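Local coordinates for protein pseudopodium-enriched atypical kinase 1 (Homo sapiens, PDB 6BHC) that is a pseudokinase with an unusual catalytic cleft that forms kinase-fold dimers and probably works as a signalling scaffold more than as an enzyme, at residues D160-S165 and M289-N294; A167-S172 and P316-Y321; Y176-C181 and S405-L410; Q326-C331 and K347-C352. The protein carries 1 engineered substitution. All blocks are in the same frame, centred on the assembly; numbering follows the deposited sequence.

Contact 1: residues D160-S165 and M289-N294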
loop_
_atom_site.group_PDB
_atom_site.type_symbol
_atom_site.label_atom_id
_atom_site.label_comp_id
_atom_site.label_asym_id
_atom_site.label_seq_id
_atom_site.Cartn_x
_atom_site.Cartn_y
_atom_site.Cartn_z
ATOM N N ASP A 160 -6.444 2.765 35.677
ATOM C CA ASP A 160 -6.167 4.198 35.660
ATOM C C ASP A 160 -6.890 4.882 34.509
ATOM O O ASP A 160 -7.413 5.992 34.663
ATOM C CB ASP A 160 -4.661 4.446 35.559
ATOM C CG ASP A 160 -3.885 3.831 36.705
ATOM O OD1 ASP A 160 -4.399 3.818 37.844
ATOM O OD2 ASP A 160 -2.753 3.360 36.463
ATOM N N PHE A 161 -6.923 4.234 33.343
ATOM C CA PHE A 161 -7.612 4.803 32.190
ATOM C C PHE A 161 -9.108 4.925 32.450
ATOM O O PHE A 161 -9.717 5.961 32.159
ATOM C CB PHE A 161 -7.339 3.944 30.954
ATOM C CG PHE A 161 -8.212 4.272 29.779
ATOM C CD1 PHE A 161 -7.960 5.389 29.002
ATOM C CD2 PHE A 161 -9.279 3.453 29.443
ATOM C CE1 PHE A 161 -8.760 5.690 27.917
ATOM C CE2 PHE A 161 -10.082 3.749 28.359
ATOM C CZ PHE A 161 -9.822 4.868 27.595
ATOM N N VAL A 162 -9.715 3.875 33.007
ATOM C CA VAL A 162 -11.144 3.912 33.304
ATOM C C VAL A 162 -11.445 4.975 34.355
ATOM O O VAL A 162 -12.444 5.699 34.259
ATOM C CB VAL A 162 -11.630 2.516 33.743
ATOM C CG1 VAL A 162 -13.050 2.584 34.278
ATOM C CG2 VAL A 162 -11.549 1.539 32.578
ATOM N N ARG A 163 -10.576 5.100 35.363
ATOM C CA ARG A 163 -10.804 6.074 36.427
ATOM C C ARG A 163 -10.765 7.503 35.897
ATOM O O ARG A 163 -11.519 8.363 36.368
ATOM C CB ARG A 163 -9.769 5.885 37.538
ATOM C CG ARG A 163 -9.970 6.800 38.739
ATOM C CD ARG A 163 -8.984 6.500 39.865
ATOM N NE ARG A 163 -7.606 6.832 39.510
ATOM C CZ ARG A 163 -6.672 5.934 39.211
ATOM N NH1 ARG A 163 -6.961 4.640 39.224
ATOM N NH2 ARG A 163 -5.444 6.331 38.901
ATOM N N ASP A 164 -9.904 7.778 34.921
ATOM C CA ASP A 164 -9.725 9.127 34.402
ATOM C C ASP A 164 -10.633 9.447 33.222
ATOM O O ASP A 164 -10.544 10.551 32.674
ATOM C CB ASP A 164 -8.266 9.342 33.987
ATOM C CG ASP A 164 -7.293 9.078 35.118
ATOM O OD1 ASP A 164 -7.666 9.297 36.289
ATOM O OD2 ASP A 164 -6.155 8.648 34.835
ATOM N N SER A 165 -11.504 8.518 32.818
ATOM C CA SER A 165 -12.328 8.695 31.628
ATOM C C SER A 165 -13.818 8.739 31.950
ATOM O O SER A 165 -14.643 8.444 31.080
ATOM C CB SER A 165 -12.045 7.585 30.614
ATOM O OG SER A 165 -10.693 7.609 30.192
ATOM N N MET A 289 -15.228 -1.531 33.001
ATOM C CA MET A 289 -14.739 -0.618 31.974
ATOM C C MET A 289 -15.807 0.370 31.523
ATOM O O MET A 289 -15.466 1.449 31.025
ATOM C CB MET A 289 -14.214 -1.404 30.774
ATOM C CG MET A 289 -12.972 -2.220 31.083
ATOM S SD MET A 289 -12.280 -3.023 29.628
ATOM C CE MET A 289 -11.751 -1.599 28.677
ATOM N N LEU A 290 -17.085 0.031 31.685
ATOM C CA LEU A 290 -18.176 0.951 31.403
ATOM C C LEU A 290 -18.578 1.767 32.627
ATOM O O LEU A 290 -19.707 2.266 32.685
ATOM C CB LEU A 290 -19.380 0.186 30.852
ATOM C CG LEU A 290 -19.123 -0.502 29.512
ATOM C CD1 LEU A 290 -20.348 -1.280 29.066
ATOM C CD2 LEU A 290 -18.709 0.514 28.455
ATOM N N HIS A 291 -17.677 1.901 33.603
ATOM C CA HIS A 291 -17.903 2.700 34.807
ATOM C C HIS A 291 -19.105 2.204 35.603
ATOM O O HIS A 291 -19.822 2.987 36.229
ATOM C CB HIS A 291 -18.048 4.185 34.464
ATOM C CG HIS A 291 -16.826 4.772 33.830
ATOM N ND1 HIS A 291 -16.719 4.984 32.474
ATOM C CD2 HIS A 291 -15.647 5.168 34.366
ATOM C CE1 HIS A 291 -15.533 5.498 32.201
ATOM N NE2 HIS A 291 -14.862 5.619 33.333
ATOM N N LEU A 292 -19.325 0.898 35.590
ATOM C CA LEU A 292 -20.341 0.263 36.406
ATOM C C LEU A 292 -19.681 -0.623 37.456
ATOM O O LEU A 292 -18.571 -1.120 37.243
ATOM C CB LEU A 292 -21.290 -0.584 35.550
ATOM C CG LEU A 292 -21.972 0.138 34.387
ATOM C CD1 LEU A 292 -22.750 -0.849 33.531
ATOM C CD2 LEU A 292 -22.880 1.241 34.905
ATOM N N PRO A 293 -20.322 -0.834 38.601
ATOM C CA PRO A 293 -19.735 -1.719 39.609
ATOM C C PRO A 293 -19.754 -3.169 39.152
ATOM O O PRO A 293 -20.441 -3.546 38.200
ATOM C CB PRO A 293 -20.632 -1.511 40.835
ATOM C CG PRO A 293 -21.932 -1.055 40.273
ATOM C CD PRO A 293 -21.595 -0.246 39.052
ATOM N N ASN A 294 -18.957 -3.979 39.841
ATOM C CA ASN A 294 -18.997 -5.422 39.685
ATOM C C ASN A 294 -20.428 -5.912 39.905
ATOM O O ASN A 294 -21.000 -5.664 40.977
ATOM C CB ASN A 294 -18.038 -6.074 40.684
ATOM C CG ASN A 294 -17.996 -7.593 40.576
ATOM O OD1 ASN A 294 -18.631 -8.196 39.712
ATOM N ND2 ASN A 294 -17.228 -8.219 41.460
#
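His291 reaches across from the loop after helix 277-289 and binds the C-terminal end of helix 158-163 at Val162. Its CB holds CG anti to the carbonyl carbon (chi1 -62°), which swings the imidazole out to the helix end. On the ring, CD2 lies 3.2 Å from Val162 O and packs on Val162 CG1 at 3.7 Å. Next comes NE2, which donates to Val162 O at 2.6 Å; the bond is bent (141° at the hydrogen), and the oxygen lies near the ring edge, slightly out of its plane. CE1 comes to 3.3 Å from Ser165 O, an oblique approach. ND1 is hydrogen-bonded to ND1 of His169, which fixes the rotation of the imidazole from its other nitrogen. The other branch of Val162, CG2, rests 3.9 Å from CA of Met289. His291, with positive phi, is the C-prime residue of the Schellman motif that ends helix 277-289, and from this turn its side chain reaches helix 158-163. The contact is buried in the helical lobe of the kinase fold. Helix 173-194 packs against both segments: Tyr176 touches Val162 and Ser165 and bonds through OH to Met289 O, while Leu184 packs on Met289.

Contact 2: residues A167-S172 and P316-Y321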
loop_
_atom_site.group_PDB
_atom_site.type_symbol
_atom_site.label_atom_id
_atom_site.label_comp_id
_atom_site.label_asym_id
_atom_site.label_seq_id
_atom_site.Cartn_x
_atom_site.Cartn_y
_atom_site.Cartn_z
ATOM N N ALA A 167 -15.658 11.480 32.729
ATOM C CA ALA A 167 -16.273 12.621 32.058
ATOM C C ALA A 167 -16.329 12.414 30.548
ATOM O O ALA A 167 -17.302 12.814 29.899
ATOM C CB ALA A 167 -15.515 13.904 32.397
ATOM N N GLN A 168 -15.296 11.794 29.971
ATOM C CA GLN A 168 -15.301 11.546 28.533
ATOM C C GLN A 168 -16.344 10.507 28.143
ATOM O O GLN A 168 -16.889 10.565 27.035
ATOM C CB GLN A 168 -13.913 11.107 28.067
ATOM C CG GLN A 168 -12.919 12.251 27.930
ATOM C CD GLN A 168 -13.308 13.233 26.840
ATOM O OE1 GLN A 168 -13.589 12.842 25.707
ATOM N NE2 GLN A 168 -13.334 14.517 27.181
ATOM N N HIS A 169 -16.629 9.551 29.029
ATOM C CA HIS A 169 -17.689 8.589 28.751
ATOM C C HIS A 169 -19.046 9.279 28.694
ATOM O O HIS A 169 -19.888 8.939 27.856
ATOM C CB HIS A 169 -17.683 7.484 29.809
ATOM C CG HIS A 169 -18.552 6.314 29.466
ATOM N ND1 HIS A 169 -18.701 5.229 30.302
ATOM C CD2 HIS A 169 -19.313 6.055 28.376
ATOM C CE1 HIS A 169 -19.519 4.353 29.745
ATOM N NE2 HIS A 169 -19.905 4.831 28.576
ATOM N N GLY A 170 -19.266 10.265 29.565
ATOM C CA GLY A 170 -20.515 11.007 29.531
ATOM C C GLY A 170 -20.609 11.950 28.347
ATOM O O GLY A 170 -21.680 12.105 27.754
ATOM N N LYS A 171 -19.494 12.588 27.985
ATOM C CA LYS A 171 -19.506 13.553 26.889
ATOM C C LYS A 171 -19.450 12.868 25.528
ATOM O O LYS A 171 -20.192 13.242 24.613
ATOM C CB LYS A 171 -18.337 14.531 27.037
ATOM C CG LYS A 171 -18.206 15.526 25.893
ATOM C CD LYS A 171 -16.969 16.398 26.048
ATOM C CE LYS A 171 -16.820 17.361 24.877
ATOM N NZ LYS A 171 -17.972 18.301 24.761
ATOM N N SER A 172 -18.580 11.870 25.374
ATOM C CA SER A 172 -18.379 11.176 24.101
ATOM C C SER A 172 -18.541 9.679 24.321
ATOM O O SER A 172 -17.550 8.940 24.398
ATOM C CB SER A 172 -17.004 11.495 23.512
ATOM O OG SER A 172 -16.805 12.895 23.416
ATOM N N PRO A 316 -26.229 0.733 30.747
ATOM C CA PRO A 316 -26.932 1.862 30.128
ATOM C C PRO A 316 -26.746 1.881 28.616
ATOM O O PRO A 316 -25.671 1.572 28.098
ATOM C CB PRO A 316 -26.291 3.087 30.791
ATOM C CG PRO A 316 -25.721 2.572 32.074
ATOM C CD PRO A 316 -25.275 1.172 31.781
ATOM N N PHE A 317 -27.814 2.248 27.912
ATOM C CA PHE A 317 -27.842 2.260 26.448
ATOM C C PHE A 317 -27.427 3.650 25.978
ATOM O O PHE A 317 -28.247 4.559 25.846
ATOM C CB PHE A 317 -29.228 1.870 25.951
ATOM C CG PHE A 317 -29.390 1.936 24.462
ATOM C CD1 PHE A 317 -28.524 1.254 23.625
ATOM C CD2 PHE A 317 -30.429 2.659 23.898
ATOM C CE1 PHE A 317 -28.679 1.309 22.253
ATOM C CE2 PHE A 317 -30.591 2.714 22.528
ATOM C CZ PHE A 317 -29.715 2.035 21.704
ATOM N N ARG A 318 -26.128 3.817 25.717
ATOM C CA ARG A 318 -25.562 5.132 25.445
ATOM C C ARG A 318 -24.812 5.242 24.125
ATOM O O ARG A 318 -24.519 6.366 23.704
ATOM C CB ARG A 318 -24.612 5.547 26.581
ATOM C CG ARG A 318 -25.255 5.518 27.957
ATOM C CD ARG A 318 -24.210 5.493 29.056
ATOM N NE ARG A 318 -23.454 6.737 29.128
ATOM C CZ ARG A 318 -22.509 6.978 30.031
ATOM N NH1 ARG A 318 -22.206 6.059 30.938
ATOM N NH2 ARG A 318 -21.869 8.137 30.028
ATOM N N SER A 319 -24.499 4.137 23.459
ATOM C CA SER A 319 -23.716 4.175 22.232
ATOM C C SER A 319 -24.124 2.998 21.368
ATOM O O SER A 319 -24.783 2.067 21.847
ATOM C CB SER A 319 -22.212 4.128 22.536
ATOM O OG SER A 319 -21.797 2.813 22.852
ATOM N N PRO A 320 -23.757 3.002 20.078
ATOM C CA PRO A 320 -24.044 1.835 19.228
ATOM C C PRO A 320 -23.379 0.549 19.691
ATOM O O PRO A 320 -23.678 -0.513 19.130
ATOM C CB PRO A 320 -23.508 2.259 17.853
ATOM C CG PRO A 320 -23.539 3.742 17.881
ATOM C CD PRO A 320 -23.229 4.133 19.295
ATOM N N TYR A 321 -22.491 0.605 20.678
ATOM C CA TYR A 321 -21.801 -0.574 21.177
ATOM C C TYR A 321 -22.392 -1.098 22.479
ATOM O O TYR A 321 -21.983 -2.166 22.941
ATOM C CB TYR A 321 -20.312 -0.263 21.375
ATOM C CG TYR A 321 -19.666 0.416 20.187
ATOM C CD1 TYR A 321 -19.158 -0.327 19.128
ATOM C CD2 TYR A 321 -19.562 1.802 20.126
ATOM C CE1 TYR A 321 -18.567 0.291 18.040
ATOM C CE2 TYR A 321 -18.974 2.428 19.042
ATOM C CZ TYR A 321 -18.477 1.668 18.001
ATOM O OH TYR A 321 -17.889 2.284 16.918
#
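A guanidinium-on-imidazole stack joins the last turn of helix 166-171, in the helical lobe of the kinase fold, to the loop leading into helix 322-332, with His169 and Arg318 as its two layers. The planes are 12° apart and the centres of the His169 ring and the Arg318 guanidinium 3.8 Å. NH1 of Arg318 sits over one face of the ring, 3.4 Å from CE1 of His169 and displaced toward the rim, and CZ lies over the NE2-CD2 bond. A bend at chi3 (67°) lays the guanidinium flat on the imidazole. Its NH2 comes to 3.2 Å from CA of Gly170, which lies at the guanidinium edge; the same nitrogen is near His169 O, but the angle is too poor for a hydrogen bond. The ring nitrogens have their own partners, NE2 with Glu177 OE2 and ND1 with His291. An alanine in place of His169 would remove the flat surface on which the guanidinium lies and would probably leave Arg318 free to turn and Glu177 without one of its mates. Stacking thus uses the pi face and leaves both ring nitrogens to their bonds; the Glu177 carboxylate may offset the arginine's charge and favour a protonated imidazole.

Contact 3: residues Y176-C181 and S405-L410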
loop_
_atom_site.group_PDB
_atom_site.type_symbol
_atom_site.label_atom_id
_atom_site.label_comp_id
_atom_site.label_asym_id
_atom_site.label_seq_id
_atom_site.Cartn_x
_atom_site.Cartn_y
_atom_site.Cartn_z
ATOM N N TYR A 176 -15.562 6.618 23.557
ATOM C CA TYR A 176 -15.029 5.876 24.696
ATOM C C TYR A 176 -15.392 4.398 24.614
ATOM O O TYR A 176 -14.538 3.530 24.829
ATOM C CB TYR A 176 -15.526 6.474 26.014
ATOM C CG TYR A 176 -15.090 5.655 27.209
ATOM C CD1 TYR A 176 -13.793 5.746 27.700
ATOM C CD2 TYR A 176 -15.964 4.769 27.828
ATOM C CE1 TYR A 176 -13.384 4.987 28.779
ATOM C CE2 TYR A 176 -15.563 4.008 28.909
ATOM C CZ TYR A 176 -14.272 4.122 29.381
ATOM O OH TYR A 176 -13.864 3.367 30.457
ATOM N N GLU A 177 -16.656 4.091 24.314
ATOM C CA GLU A 177 -17.079 2.695 24.286
ATOM C C GLU A 177 -16.504 1.940 23.094
ATOM O O GLU A 177 -16.466 0.706 23.122
ATOM C CB GLU A 177 -18.607 2.605 24.293
ATOM C CG GLU A 177 -19.239 3.195 25.552
ATOM C CD GLU A 177 -20.677 2.757 25.765
ATOM O OE1 GLU A 177 -21.201 1.975 24.943
ATOM O OE2 GLU A 177 -21.284 3.193 26.766
ATOM N N ARG A 178 -16.053 2.646 22.053
ATOM C CA ARG A 178 -15.314 1.974 20.990
ATOM C C ARG A 178 -13.909 1.607 21.453
ATOM O O ARG A 178 -13.414 0.518 21.141
ATOM C CB ARG A 178 -15.259 2.848 19.736
ATOM C CG ARG A 178 -14.549 2.176 18.566
ATOM C CD ARG A 178 -14.647 2.977 17.275
ATOM N NE ARG A 178 -13.991 2.275 16.175
ATOM C CZ ARG A 178 -14.597 1.400 15.377
ATOM N NH1 ARG A 178 -15.882 1.120 15.546
ATOM N NH2 ARG A 178 -13.920 0.805 14.405
ATOM N N GLN A 179 -13.252 2.501 22.201
ATOM C CA GLN A 179 -11.957 2.163 22.787
ATOM C C GLN A 179 -12.069 0.974 23.730
ATOM O O GLN A 179 -11.138 0.165 23.822
ATOM C CB GLN A 179 -11.375 3.363 23.537
ATOM C CG GLN A 179 -11.127 4.596 22.687
ATOM C CD GLN A 179 -10.513 5.730 23.490
ATOM O OE1 GLN A 179 -9.355 5.658 23.899
ATOM N NE2 GLN A 179 -11.293 6.777 23.727
ATOM N N VAL A 180 -13.194 0.855 24.440
ATOM C CA VAL A 180 -13.403 -0.296 25.312
ATOM C C VAL A 180 -13.427 -1.583 24.497
ATOM O O VAL A 180 -12.800 -2.581 24.870
ATOM C CB VAL A 180 -14.693 -0.112 26.136
ATOM C CG1 VAL A 180 -15.081 -1.411 26.824
ATOM C CG2 VAL A 180 -14.505 0.993 27.160
ATOM N N CYS A 181 -14.131 -1.574 23.360
ATOM C CA CYS A 181 -14.156 -2.754 22.498
ATOM C C CYS A 181 -12.765 -3.092 21.978
ATOM O O CYS A 181 -12.408 -4.270 21.861
ATOM C CB CYS A 181 -15.123 -2.539 21.332
ATOM S SG CYS A 181 -16.870 -2.463 21.797
ATOM N N SER A 405 -1.832 1.760 11.598
ATOM C CA SER A 405 -2.256 1.854 12.985
ATOM C C SER A 405 -2.590 0.470 13.533
ATOM O O SER A 405 -2.718 -0.511 12.796
ATOM C CB SER A 405 -3.464 2.781 13.115
ATOM O OG SER A 405 -4.615 2.193 12.535
ATOM N N LEU A 406 -2.733 0.404 14.857
ATOM C CA LEU A 406 -3.081 -0.858 15.501
ATOM C C LEU A 406 -4.449 -1.350 15.046
ATOM O O LEU A 406 -4.651 -2.555 14.856
ATOM C CB LEU A 406 -3.041 -0.693 17.019
ATOM C CG LEU A 406 -3.483 -1.897 17.850
ATOM C CD1 LEU A 406 -2.624 -3.109 17.535
ATOM C CD2 LEU A 406 -3.428 -1.562 19.332
ATOM N N GLU A 407 -5.397 -0.429 14.853
ATOM C CA GLU A 407 -6.735 -0.826 14.430
ATOM C C GLU A 407 -6.735 -1.401 13.018
ATOM O O GLU A 407 -7.539 -2.289 12.714
ATOM C CB GLU A 407 -7.692 0.363 14.522
ATOM C CG GLU A 407 -9.157 -0.016 14.372
ATOM C CD GLU A 407 -10.091 1.161 14.560
ATOM O OE1 GLU A 407 -11.156 1.184 13.907
ATOM O OE2 GLU A 407 -9.763 2.064 15.359
ATOM N N ASP A 408 -5.846 -0.914 12.147
ATOM C CA ASP A 408 -5.761 -1.465 10.797
ATOM C C ASP A 408 -5.312 -2.918 10.827
ATOM O O ASP A 408 -5.846 -3.758 10.091
ATOM C CB ASP A 408 -4.803 -0.631 9.946
ATOM C CG ASP A 408 -5.235 0.815 9.824
ATOM O OD1 ASP A 408 -6.453 1.083 9.910
ATOM O OD2 ASP A 408 -4.356 1.682 9.638
ATOM N N TRP A 409 -4.322 -3.231 11.664
ATOM C CA TRP A 409 -3.873 -4.611 11.809
ATOM C C TRP A 409 -5.002 -5.501 12.319
ATOM O O TRP A 409 -5.276 -6.563 11.749
ATOM C CB TRP A 409 -2.667 -4.660 12.747
ATOM C CG TRP A 409 -2.194 -6.037 13.102
ATOM C CD1 TRP A 409 -2.370 -7.185 12.381
ATOM C CD2 TRP A 409 -1.466 -6.411 14.278
ATOM N NE1 TRP A 409 -1.796 -8.248 13.035
ATOM C CE2 TRP A 409 -1.235 -7.799 14.203
ATOM C CE3 TRP A 409 -0.988 -5.707 15.387
ATOM C CZ2 TRP A 409 -0.546 -8.494 15.194
ATOM C CZ3 TRP A 409 -0.303 -6.398 16.368
ATOM C CH2 TRP A 409 -0.088 -7.777 16.265
ATOM N N LEU A 410 -5.677 -5.073 13.388
ATOM C CA LEU A 410 -6.752 -5.880 13.957
ATOM C C LEU A 410 -7.890 -6.071 12.962
ATOM O O LEU A 410 -8.502 -7.145 12.904
ATOM C CB LEU A 410 -7.260 -5.237 15.248
ATOM C CG LEU A 410 -6.206 -5.014 16.338
ATOM C CD1 LEU A 410 -6.813 -4.359 17.571
ATOM C CD2 LEU A 410 -5.525 -6.324 16.706
#
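Arg178 and Glu407 make this contact between them, joined by a single salt bridge. Arg178 NH2 donates to Glu407 OE1 at 2.8 Å along an almost straight bond, 172° at the hydrogen. The oxygen lies in the guanidinium plane, at the edge, but the donor meets OE1 from above the carboxylate plane, and the two flat groups are turned 45° against each other. Both side chains are long and extended and cross at about a right angle; Arg178 has CG opposite its backbone N (chi1 -178°) and stays straight to NE, which carries the guanidinium across to helix 406-417. Its remaining terminal nitrogen, NH1, is held by Tyr321 OH and Leu354 O, so the guanidinium is fixed from two ends. Glu407 lies in the first turn of helix 406-417, where the helix end would probably favour its negative charge. That end is closed by a capping box: Ser405 N donates to Asp408 OD2 at 3.2 Å, with a weak return bond from Asp408 N to Ser405 OG. The bridge ties helix 173-194 of the kinase fold to helix 406-417, with Trp355 beside Arg178; farther round helix 406-417, Trp409 stacks on Phe39 of helix 16-39.

Contact 4: residues Q326-C331 and K347-C352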
loop_
_atom_site.group_PDB
_atom_site.type_symbol
_atom_site.label_atom_id
_atom_site.label_comp_id
_atom_site.label_asym_id
_atom_site.label_seq_id
_atom_site.Cartn_x
_atom_site.Cartn_y
_atom_site.Cartn_z
ATOM N N GLN A 326 -23.545 -5.474 26.279
ATOM C CA GLN A 326 -24.453 -6.071 27.252
ATOM C C GLN A 326 -24.684 -7.545 26.949
ATOM O O GLN A 326 -24.614 -8.394 27.846
ATOM C CB GLN A 326 -25.781 -5.312 27.266
ATOM C CG GLN A 326 -26.857 -5.959 28.123
ATOM C CD GLN A 326 -26.658 -5.709 29.605
ATOM O OE1 GLN A 326 -27.302 -4.836 30.188
ATOM N NE2 GLN A 326 -25.772 -6.480 30.226
ATOM N N GLN A 327 -24.960 -7.868 25.683
ATOM C CA GLN A 327 -25.165 -9.260 25.301
ATOM C C GLN A 327 -23.892 -10.074 25.492
ATOM O O GLN A 327 -23.945 -11.238 25.908
ATOM C CB GLN A 327 -25.649 -9.337 23.852
ATOM C CG GLN A 327 -25.871 -10.751 23.329
ATOM C CD GLN A 327 -27.053 -11.449 23.979
ATOM O OE1 GLN A 327 -27.886 -10.819 24.633
ATOM N NE2 GLN A 327 -27.132 -12.763 23.798
ATOM N N LEU A 328 -22.736 -9.475 25.201
ATOM C CA LEU A 328 -21.469 -10.174 25.383
ATOM C C LEU A 328 -21.219 -10.493 26.851
ATOM O O LEU A 328 -20.767 -11.593 27.187
ATOM C CB LEU A 328 -20.325 -9.334 24.815
ATOM C CG LEU A 328 -18.922 -9.907 25.012
ATOM C CD1 LEU A 328 -18.817 -11.265 24.342
ATOM C CD2 LEU A 328 -17.867 -8.952 24.475
ATOM N N ALA A 329 -21.509 -9.541 27.742
ATOM C CA ALA A 329 -21.317 -9.778 29.168
ATOM C C ALA A 329 -22.266 -10.854 29.685
ATOM O O ALA A 329 -21.860 -11.720 30.467
ATOM C CB ALA A 329 -21.508 -8.476 29.945
ATOM N N SER A 330 -23.529 -10.818 29.254
ATOM C CA SER A 330 -24.493 -11.821 29.697
ATOM C C SER A 330 -24.055 -13.223 29.298
ATOM O O SER A 330 -24.247 -14.182 30.055
ATOM C CB SER A 330 -25.876 -11.508 29.124
ATOM O OG SER A 330 -26.286 -10.196 29.469
ATOM N N CYS A 331 -23.461 -13.364 28.110
ATOM C CA CYS A 331 -22.977 -14.670 27.676
ATOM C C CYS A 331 -21.748 -15.096 28.468
ATOM O O CYS A 331 -21.604 -16.275 28.815
ATOM C CB CYS A 331 -22.665 -14.645 26.181
ATOM S SG CYS A 331 -24.105 -14.399 25.118
ATOM N N LYS A 347 -14.312 -12.875 21.053
ATOM C CA LYS A 347 -13.516 -12.135 20.082
ATOM C C LYS A 347 -14.329 -11.826 18.832
ATOM O O LYS A 347 -14.288 -10.703 18.320
ATOM C CB LYS A 347 -12.257 -12.928 19.729
ATOM C CG LYS A 347 -11.296 -12.204 18.802
ATOM C CD LYS A 347 -9.964 -12.931 18.709
ATOM C CE LYS A 347 -8.941 -12.117 17.935
ATOM N NZ LYS A 347 -7.611 -12.785 17.917
ATOM N N GLY A 348 -15.083 -12.806 18.334
ATOM C CA GLY A 348 -15.898 -12.574 17.155
ATOM C C GLY A 348 -16.990 -11.551 17.375
ATOM O O GLY A 348 -17.324 -10.794 16.463
ATOM N N ILE A 349 -17.558 -11.509 18.580
ATOM C CA ILE A 349 -18.547 -10.488 18.900
ATOM C C ILE A 349 -17.902 -9.108 18.892
ATOM O O ILE A 349 -18.426 -8.164 18.290
ATOM C CB ILE A 349 -19.212 -10.799 20.252
ATOM C CG1 ILE A 349 -20.045 -12.081 20.151
ATOM C CG2 ILE A 349 -20.067 -9.628 20.719
ATOM C CD1 ILE A 349 -20.801 -12.427 21.414
ATOM N N LEU A 350 -16.743 -8.977 19.545
ATOM C CA LEU A 350 -16.052 -7.692 19.582
ATOM C C LEU A 350 -15.648 -7.239 18.186
ATOM O O LEU A 350 -15.762 -6.053 17.854
ATOM C CB LEU A 350 -14.831 -7.786 20.493
ATOM C CG LEU A 350 -15.143 -7.952 21.981
ATOM C CD1 LEU A 350 -13.904 -8.371 22.750
ATOM C CD2 LEU A 350 -15.714 -6.661 22.546
ATOM N N GLN A 351 -15.176 -8.168 17.352
ATOM C CA GLN A 351 -14.870 -7.826 15.967
ATOM C C GLN A 351 -16.119 -7.368 15.227
ATOM O O GLN A 351 -16.061 -6.448 14.400
ATOM C CB GLN A 351 -14.240 -9.026 15.262
ATOM C CG GLN A 351 -12.854 -9.384 15.765
ATOM C CD GLN A 351 -12.396 -10.745 15.284
ATOM O OE1 GLN A 351 -13.209 -11.642 15.060
ATOM N NE2 GLN A 351 -11.087 -10.906 15.123
ATOM N N CYS A 352 -17.263 -7.993 15.514
ATOM C CA CYS A 352 -18.500 -7.604 14.851
ATOM C C CYS A 352 -18.954 -6.216 15.286
ATOM O O CYS A 352 -19.450 -5.435 14.467
ATOM C CB CYS A 352 -19.595 -8.634 15.124
ATOM S SG CYS A 352 -21.179 -8.218 14.366
#
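Leu328 meets Ile349 and Leu350 through branched aliphatic groups, and no ring or guanidinium lies between the two segments. On the helix of Leu328, the peptide carbonyl of Gln326 is approached on opposite faces of its plane by Ser330 N and Ser330 OG, so one oxygen takes two bonds. The side-chain amide of Gln326 is held at both ends, OE1 by Ile315 N and NE2 by Tyr287 OH. The arrangement is a buried helix-helix packing in the helical lobe of the kinase fold, between helices 322-332 and 343-354, which follow one another in the chain. Leu328 is the shared side chain. With CG opposite the backbone N (chi1 176°) it points its fork at the other helix: CD1 reaches Ile349 CD1 at 3.7 Å, while CD2 goes to Leu350. Its CB is 4.1 Å from Ile349 CG2, so Ile349 touches with both branches. An alanine at Leu328 would lose both methyl contacts and is likely to leave a gap between helices 322-332 and 343-354, facing Ile349 and Leu350. Beyond the pair, Leu328 also packs on Ile286 of helix 277-289 and on Ile341, Leu350 on Leu184 and Cys188 of helix 173-194, and Ile349 on Ile429 and Leu430 of helix 420-430, so the contact lies where several helices converge. At the point where Leu328 and Leu350 cross at about a right angle, CD2 of Leu328 lies 3.7 Å from CD2 of Leu350 and 3.8 Å from its CG.

In the fold
From the N terminus, the first halves of contacts 1, 2 and 3 come in quick succession, on helices 158-163, 166-171 and 173-194. Contact 1 closes first, in the loop after helix 277-289; contact 2 closes next, ahead of helix 322-332, and contact 3 only at helix 406-417. The loops of these three therefore cross one another. Contact 4 opens after contacts 1 and 2 have closed and lies wholly within the span of contact 3. Contacts 1 and 2 touch each other, and both touch contact 3 on helix 173-194, so this helix is shared by all three, and contact 3 ties it to helix 406-417; contact 4 meets contact 3 through Leu350 and Cys181.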